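Local coordinates for putative peptidase (Chlamydophila abortus, PDB 3CE2), which probably acts as a zinc-dependent oligopeptidase of the M3B family that cuts a variety of small bioactive peptides, at residues V255-A258 / K259-Y263; G166-K169 / I170-S173; I482-A485 / A486-G489. One frame throughout, in Å; residues are numbered along the deposited sequence.

Contact 1. Residues V255-A258 / K259-Y263; sequences VFYA and KNKRY
Helix 240-260 ends with the six-to-one bond and the positive-phi residue of a Schellman motif, though without its five-to-two bond, and the central acceptor is Ala-258 O. Tyr-263 N donates to Ala-258 O over 3.1 Å, and Arg-262 just before it takes the positive phi (78°). Lys-261 N reaches the same oxygen, Ala-258 O, at 3.3 Å, but from above the carbonyl plane and on the face opposite to Tyr-263 N. Two N-H groups thus grip one carbonyl as the ladder runs out. One turn earlier Lys-259 N still meets Val-255 O at 3.1 Å in a nearly straight bond (166°), but the next bonds, Asn-260 N to Phe-256 O and Lys-261 N to Tyr-257 O, are weak.

Of the side chains, Phe-256 and Asn-260 meet most closely, with CE1 of Phe-256 3.3 Å from ND2 of Asn-260. The phenyl swings back to this amide because its CG is anti to the backbone N (chi1 157°), and the two planes are nearly perpendicular. The Tyr-263 ring turns an edge to Ala-258 O, CD2 the nearest ring atom, and stacks with His-161, whose ND1 is hydrogen-bonded to Lys-261 O. With Ala-258 O taking N-H groups from opposite faces, and Lys-261 O and the Tyr-263 ring both meeting His-161, the turn out of the helix is held by backbone bonds and one histidine.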
loop_
_atom_site.group_PDB
_atom_site.type_symbol
_atom_site.label_atom_id
_atom_site.label_comp_id
_atom_site.label_asym_id
_atom_site.label_seq_id
_atom_site.Cartn_x
_atom_site.Cartn_y
_atom_site.Cartn_z
ATOM N N VAL A 255 10.634 -15.647 14.049
ATOM C CA VAL A 255 11.948 -16.111 14.509
ATOM C C VAL A 255 12.229 -17.528 14.039
ATOM O O VAL A 255 13.336 -17.847 13.650
ATOM C CB VAL A 255 12.059 -16.048 16.016
ATOM C CG1 VAL A 255 13.382 -16.641 16.484
ATOM C CG2 VAL A 255 11.915 -14.613 16.469
ATOM N N PHE A 256 11.209 -18.369 14.056
ATOM C CA PHE A 256 11.367 -19.734 13.602
ATOM C C PHE A 256 11.763 -19.758 12.137
ATOM O O PHE A 256 12.742 -20.400 11.775
ATOM C CB PHE A 256 10.075 -20.510 13.835
ATOM C CG PHE A 256 9.905 -21.719 12.952
ATOM C CD1 PHE A 256 10.560 -22.911 13.239
ATOM C CD2 PHE A 256 9.050 -21.677 11.861
ATOM C CE1 PHE A 256 10.377 -24.031 12.455
ATOM C CE2 PHE A 256 8.857 -22.796 11.064
ATOM C CZ PHE A 256 9.532 -23.970 11.361
ATOM N N TYR A 257 11.009 -19.056 11.300
ATOM C CA TYR A 257 11.286 -19.040 9.867
ATOM C C TYR A 257 12.629 -18.371 9.543
ATOM O O TYR A 257 13.369 -18.836 8.688
ATOM C CB TYR A 257 10.183 -18.303 9.123
ATOM C CG TYR A 257 8.902 -19.080 8.817
ATOM C CD1 TYR A 257 8.926 -20.236 8.027
ATOM C CD2 TYR A 257 7.651 -18.611 9.256
ATOM C CE1 TYR A 257 7.747 -20.916 7.706
ATOM C CE2 TYR A 257 6.465 -19.289 8.943
ATOM C CZ TYR A 257 6.519 -20.439 8.168
ATOM O OH TYR A 257 5.345 -21.115 7.848
ATOM N N ALA A 258 12.940 -17.278 10.228
ATOM C CA ALA A 258 14.162 -16.535 9.962
ATOM C C ALA A 258 15.414 -17.356 10.234
ATOM O O ALA A 258 16.323 -17.417 9.410
ATOM C CB ALA A 258 14.203 -15.273 10.810
ATOM N N LYS A 259 15.486 -17.963 11.407
ATOM C CA LYS A 259 16.723 -18.597 11.794
ATOM C C LYS A 259 16.934 -19.920 11.053
ATOM O O LYS A 259 18.054 -20.376 10.915
ATOM C CB LYS A 259 16.835 -18.733 13.317
ATOM C CG LYS A 259 16.324 -20.038 13.893
ATOM C CD LYS A 259 16.325 -19.991 15.417
ATOM C CE LYS A 259 15.494 -21.133 15.998
ATOM N NZ LYS A 259 15.069 -20.809 17.380
ATOM N N ASN A 260 15.873 -20.509 10.526
ATOM C CA ASN A 260 16.035 -21.715 9.730
ATOM C C ASN A 260 16.252 -21.466 8.227
ATOM O O ASN A 260 16.538 -22.384 7.465
ATOM C CB ASN A 260 14.869 -22.682 9.963
ATOM C CG ASN A 260 14.809 -23.195 11.397
ATOM O OD1 ASN A 260 15.795 -23.147 12.144
ATOM N ND2 ASN A 260 13.638 -23.675 11.795
ATOM N N LYS A 261 16.110 -20.234 7.782
ATOM C CA LYS A 261 16.426 -19.970 6.394
ATOM C C LYS A 261 17.760 -19.227 6.259
ATOM O O LYS A 261 18.097 -18.713 5.200
ATOM C CB LYS A 261 15.281 -19.252 5.698
ATOM C CG LYS A 261 14.099 -20.143 5.452
ATOM C CD LYS A 261 13.148 -19.530 4.429
ATOM C CE LYS A 261 11.720 -19.732 4.897
ATOM N NZ LYS A 261 10.745 -18.772 4.313
ATOM N N ARG A 262 18.510 -19.195 7.354
ATOM C CA ARG A 262 19.880 -18.699 7.363
ATOM C C ARG A 262 19.949 -17.185 7.366
ATOM O O ARG A 262 20.935 -16.604 6.916
ATOM C CB ARG A 262 20.726 -19.307 6.223
ATOM C CG ARG A 262 21.013 -20.821 6.387
ATOM C CD ARG A 262 22.270 -21.320 5.616
ATOM N NE ARG A 262 22.038 -21.623 4.194
ATOM C CZ ARG A 262 20.888 -22.063 3.664
ATOM N NH1 ARG A 262 19.811 -22.287 4.430
ATOM N NH2 ARG A 262 20.817 -22.290 2.350
ATOM N N TYR A 263 18.915 -16.544 7.901
ATOM C CA TYR A 263 18.976 -15.099 8.118
ATOM C C TYR A 263 19.432 -14.821 9.535
ATOM O O TYR A 263 19.197 -15.629 10.417
ATOM C CB TYR A 263 17.620 -14.429 7.885
ATOM C CG TYR A 263 17.070 -14.534 6.475
ATOM C CD1 TYR A 263 17.591 -13.762 5.425
ATOM C CD2 TYR A 263 16.005 -15.366 6.197
ATOM C CE1 TYR A 263 17.068 -13.858 4.138
ATOM C CE2 TYR A 263 15.470 -15.450 4.915
ATOM C CZ TYR A 263 16.007 -14.706 3.897
ATOM O OH TYR A 263 15.453 -14.821 2.644
#

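Contact 2. Residues G166-K169 / I170-S173; sequences GEEK and ILAS
Glu-168 and Leu-171 meet on one side of the helix, where carboxylate oxygen OE2 of Glu-168 lies 4.0 Å from methyl CD1 of Leu-171. The touch is van der Waals only, a polar atom beside a methyl group. Glu-168 arrives there because its chain bends at chi2 (-64°). The same CD1 of Leu-171 rests 3.9 Å from Glu-167 O, so this methyl also lies against a backbone carbonyl of the preceding turn. Ile-170 does likewise one step round: its CG1 arm, directed beside its own backbone N, brings CD1 to 3.7 Å from Gly-166 O. Ala-172 CB also lies against Glu-168 O, at 3.7 Å.

Beneath these side chains runs the backbone ladder. Ala-172 N donates to Glu-168 O at 3.0 Å in an almost straight bond (170°), and Ile-170 N to Gly-166 O at 3.2 Å. The bond from Leu-171 N to Glu-167 O is weak.

All of this belongs to the short helix 165-174, in the part of the chain matched to the oligopeptidase F family. Its start is held by the glutamates: Glu-167 OE1 accepts a hydrogen bond from Thr-164 N, consistent with one half of a capping box with Thr-164 as N-cap, and Glu-168 OE2 accepts one from Gly-163 N. The second bond fixes the carboxylate beside Leu-171 and would tend to stabilise its negative charge, as would the nearby helix start.

Further out, Leu-171 is buried against Phe-256 and Tyr-257 of helix 240-260.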
loop_
_atom_site.group_PDB
_atom_site.type_symbol
_atom_site.label_atom_id
_atom_site.label_comp_id
_atom_site.label_asym_id
_atom_site.label_seq_id
_atom_site.Cartn_x
_atom_site.Cartn_y
_atom_site.Cartn_z
ATOM N N GLY A 166 13.639 -31.481 1.306
ATOM C CA GLY A 166 12.988 -31.996 2.514
ATOM C C GLY A 166 12.971 -30.965 3.644
ATOM O O GLY A 166 11.935 -30.765 4.281
ATOM N N GLU A 167 14.101 -30.310 3.908
ATOM C CA GLU A 167 14.083 -29.161 4.795
ATOM C C GLU A 167 12.991 -28.156 4.378
ATOM O O GLU A 167 12.195 -27.720 5.207
ATOM C CB GLU A 167 15.445 -28.480 4.852
ATOM C CG GLU A 167 16.517 -29.305 5.539
ATOM C CD GLU A 167 17.936 -28.728 5.370
ATOM O OE1 GLU A 167 18.290 -28.280 4.251
ATOM O OE2 GLU A 167 18.704 -28.732 6.363
ATOM N N GLU A 168 12.929 -27.798 3.102
ATOM C CA GLU A 168 11.946 -26.797 2.674
ATOM C C GLU A 168 10.532 -27.352 2.756
ATOM O O GLU A 168 9.595 -26.630 3.067
ATOM C CB GLU A 168 12.234 -26.257 1.255
ATOM C CG GLU A 168 13.516 -25.424 1.114
ATOM C CD GLU A 168 13.498 -24.116 1.927
ATOM O OE1 GLU A 168 12.468 -23.391 1.893
ATOM O OE2 GLU A 168 14.524 -23.798 2.587
ATOM N N LYS A 169 10.374 -28.638 2.485
ATOM C CA LYS A 169 9.053 -29.254 2.559
ATOM C C LYS A 169 8.443 -29.035 3.944
ATOM O O LYS A 169 7.231 -28.900 4.091
ATOM C CB LYS A 169 9.141 -30.756 2.273
ATOM C CG LYS A 169 7.788 -31.430 2.114
ATOM C CD LYS A 169 7.892 -32.959 2.058
ATOM C CE LYS A 169 6.511 -33.573 1.725
ATOM N NZ LYS A 169 6.445 -35.052 1.945
ATOM N N ILE A 170 9.293 -29.004 4.958
ATOM C CA ILE A 170 8.827 -28.847 6.315
ATOM C C ILE A 170 8.421 -27.405 6.616
ATOM O O ILE A 170 7.359 -27.161 7.193
ATOM C CB ILE A 170 9.887 -29.342 7.322
ATOM C CG1 ILE A 170 9.969 -30.872 7.280
ATOM C CG2 ILE A 170 9.581 -28.849 8.746
ATOM C CD1 ILE A 170 11.284 -31.418 7.829
ATOM N N LEU A 171 9.258 -26.453 6.226
ATOM C CA LEU A 171 8.923 -25.063 6.451
ATOM C C LEU A 171 7.597 -24.722 5.802
ATOM O O LEU A 171 6.761 -24.049 6.403
ATOM C CB LEU A 171 10.018 -24.154 5.927
ATOM C CG LEU A 171 11.242 -24.252 6.832
ATOM C CD1 LEU A 171 12.529 -23.925 6.071
ATOM C CD2 LEU A 171 11.048 -23.377 8.082
ATOM N N ALA A 172 7.398 -25.187 4.580
ATOM C CA ALA A 172 6.166 -24.868 3.874
ATOM C C ALA A 172 4.986 -25.475 4.620
ATOM O O ALA A 172 3.843 -25.080 4.430
ATOM C CB ALA A 172 6.219 -25.392 2.436
ATOM N N SER A 173 5.290 -26.439 5.478
ATOM C CA SER A 173 4.283 -27.274 6.097
ATOM C C SER A 173 3.823 -26.603 7.369
ATOM O O SER A 173 2.672 -26.702 7.758
ATOM C CB SER A 173 4.909 -28.614 6.449
ATOM O OG SER A 173 3.945 -29.626 6.328
#

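Contact 3. Residues I482-A485 / A486-G489; sequences IHHA and AEHG. With ZN (zinc ion), chain B.
His-484 and His-488, one helical turn apart, both reach a zinc ion through NE2. The metal lies 2.0 Å from NE2 of His-488 and 2.6 Å from NE2 of His-484. A water is a third ligand, 2.2 Å from the zinc. The longer bond is the less regular, since the zinc is as close to CE1 of His-484 as to NE2. With CG anti to its backbone N (chi1 -162°), His-484 leans forward along the helix, toward the ring of its partner. The two imidazole planes meet at 54°, and CD2 of His-488 lies over one face of the His-484 ring, near its rim.

This is the i, i+4 histidine pair that recurs in helical zinc sites, placed at the C-terminal end of helix 451-487. It is separate from the site of His-402 and His-406, the histidines of an HExxH motif, with Glu-430 as a third ligand.

Backbone bonds continue through the pair: Glu-487 N meets His-483 O at 2.8 Å, nearly straight, and His-488 N meets His-484 O at 3.1 Å.

Polar and packing contacts cover the flank. The carboxylate of Glu-487 stands almost perpendicular to the His-484 ring, with OE1 at its edge 3.8 Å from CD2 of His-484. Glu-487 OE2 accepts a hydrogen bond from Cys-266 N. Buried His-483 is satisfied at both nitrogens, ND1 by Glu-479 O and NE2 by His-254 ND1, while Ala-486 packs on Ile-251 and Gln-252 of helix 240-260.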
loop_
_atom_site.group_PDB
_atom_site.type_symbol
_atom_site.label_atom_id
_atom_site.label_comp_id
_atom_site.label_asym_id
_atom_site.label_seq_id
_atom_site.Cartn_x
_atom_site.Cartn_y
_atom_site.Cartn_z
ATOM N N ILE A 482 10.616 -5.672 19.339
ATOM C CA ILE A 482 10.029 -6.894 19.898
ATOM C C ILE A 482 10.568 -8.130 19.221
ATOM O O ILE A 482 10.672 -9.179 19.841
ATOM C CB ILE A 482 8.487 -6.915 19.886
ATOM C CG1 ILE A 482 7.943 -7.081 18.457
ATOM C CG2 ILE A 482 7.928 -5.692 20.554
ATOM C CD1 ILE A 482 6.432 -7.106 18.406
ATOM N N HIS A 483 10.903 -8.007 17.944
ATOM C CA HIS A 483 11.542 -9.108 17.247
ATOM C C HIS A 483 12.944 -9.265 17.800
ATOM O O HIS A 483 13.395 -10.378 18.045
ATOM C CB HIS A 483 11.620 -8.822 15.771
ATOM C CG HIS A 483 10.367 -9.136 15.037
ATOM N ND1 HIS A 483 9.389 -8.194 14.809
ATOM C CD2 HIS A 483 9.927 -10.291 14.478
ATOM C CE1 HIS A 483 8.400 -8.758 14.132
ATOM N NE2 HIS A 483 8.702 -10.031 13.920
ATOM N N HIS A 484 13.627 -8.144 18.004
ATOM C CA HIS A 484 14.939 -8.190 18.607
ATOM C C HIS A 484 14.858 -8.949 19.924
ATOM O O HIS A 484 15.417 -10.029 20.055
ATOM C CB HIS A 484 15.494 -6.785 18.820
ATOM C CG HIS A 484 16.973 -6.756 19.031
ATOM N ND1 HIS A 484 17.569 -6.050 20.055
ATOM C CD2 HIS A 484 17.980 -7.360 18.355
ATOM C CE1 HIS A 484 18.878 -6.210 19.994
ATOM N NE2 HIS A 484 19.155 -6.999 18.971
ATOM N N ALA A 485 14.146 -8.387 20.889
ATOM C CA ALA A 485 13.916 -9.050 22.163
ATOM C C ALA A 485 13.651 -10.559 21.991
ATOM O O ALA A 485 14.330 -11.402 22.594
ATOM C CB ALA A 485 12.766 -8.386 22.883
ATOM N N ALA A 486 12.683 -10.919 21.161
ATOM C CA ALA A 486 12.423 -12.339 20.972
ATOM C C ALA A 486 13.699 -13.081 20.522
ATOM O O ALA A 486 14.101 -14.077 21.125
ATOM C CB ALA A 486 11.281 -12.561 19.986
ATOM N N GLU A 487 14.339 -12.592 19.467
ATOM C CA GLU A 487 15.559 -13.225 18.965
ATOM C C GLU A 487 16.509 -13.602 20.108
ATOM O O GLU A 487 17.064 -14.697 20.096
ATOM C CB GLU A 487 16.271 -12.322 17.950
ATOM C CG GLU A 487 15.723 -12.390 16.540
ATOM C CD GLU A 487 15.872 -11.066 15.811
ATOM O OE1 GLU A 487 16.754 -10.274 16.196
ATOM O OE2 GLU A 487 15.096 -10.804 14.865
ATOM N N HIS A 488 16.683 -12.700 21.083
ATOM C CA HIS A 488 17.506 -12.974 22.275
ATOM C C HIS A 488 16.782 -13.801 23.323
ATOM O O HIS A 488 17.185 -13.768 24.484
ATOM C CB HIS A 488 17.953 -11.686 22.982
ATOM C CG HIS A 488 18.961 -10.881 22.223
ATOM N ND1 HIS A 488 19.656 -11.381 21.142
ATOM C CD2 HIS A 488 19.412 -9.616 22.410
ATOM C CE1 HIS A 488 20.476 -10.452 20.683
ATOM N NE2 HIS A 488 20.348 -9.372 21.434
ATOM N N GLY A 489 15.698 -14.487 22.940
ATOM C CA GLY A 489 14.905 -15.334 23.856
ATOM C C GLY A 489 14.029 -14.666 24.927
ATOM O O GLY A 489 13.322 -15.369 25.655
HETATM ZN ZN ZN B . 20.981 -7.636 20.678
HETATM O O HOH W 1 20.809 -8.998 18.955
#

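How the contacts relate
The three contacts follow one another along the chain without nesting or crossing, and each spans only consecutive residues, so none closes a long loop. Contact 2 comes first, in helix 165-174; contact 1 follows where helix 240-260 runs out, and contact 3 lies at the end of helix 451-487. In space contact 1 sits between the others. Tyr-257 CE1 comes within 3.5 Å of Leu-171 O, bringing helix 165-174 against helix 240-260, and Val-255 CG2 lies 4.1 Å from Ala-486 CB, joining that helix to 451-487. Contacts 2 and 3 do not touch, their nearest atoms being about 15 Å apart.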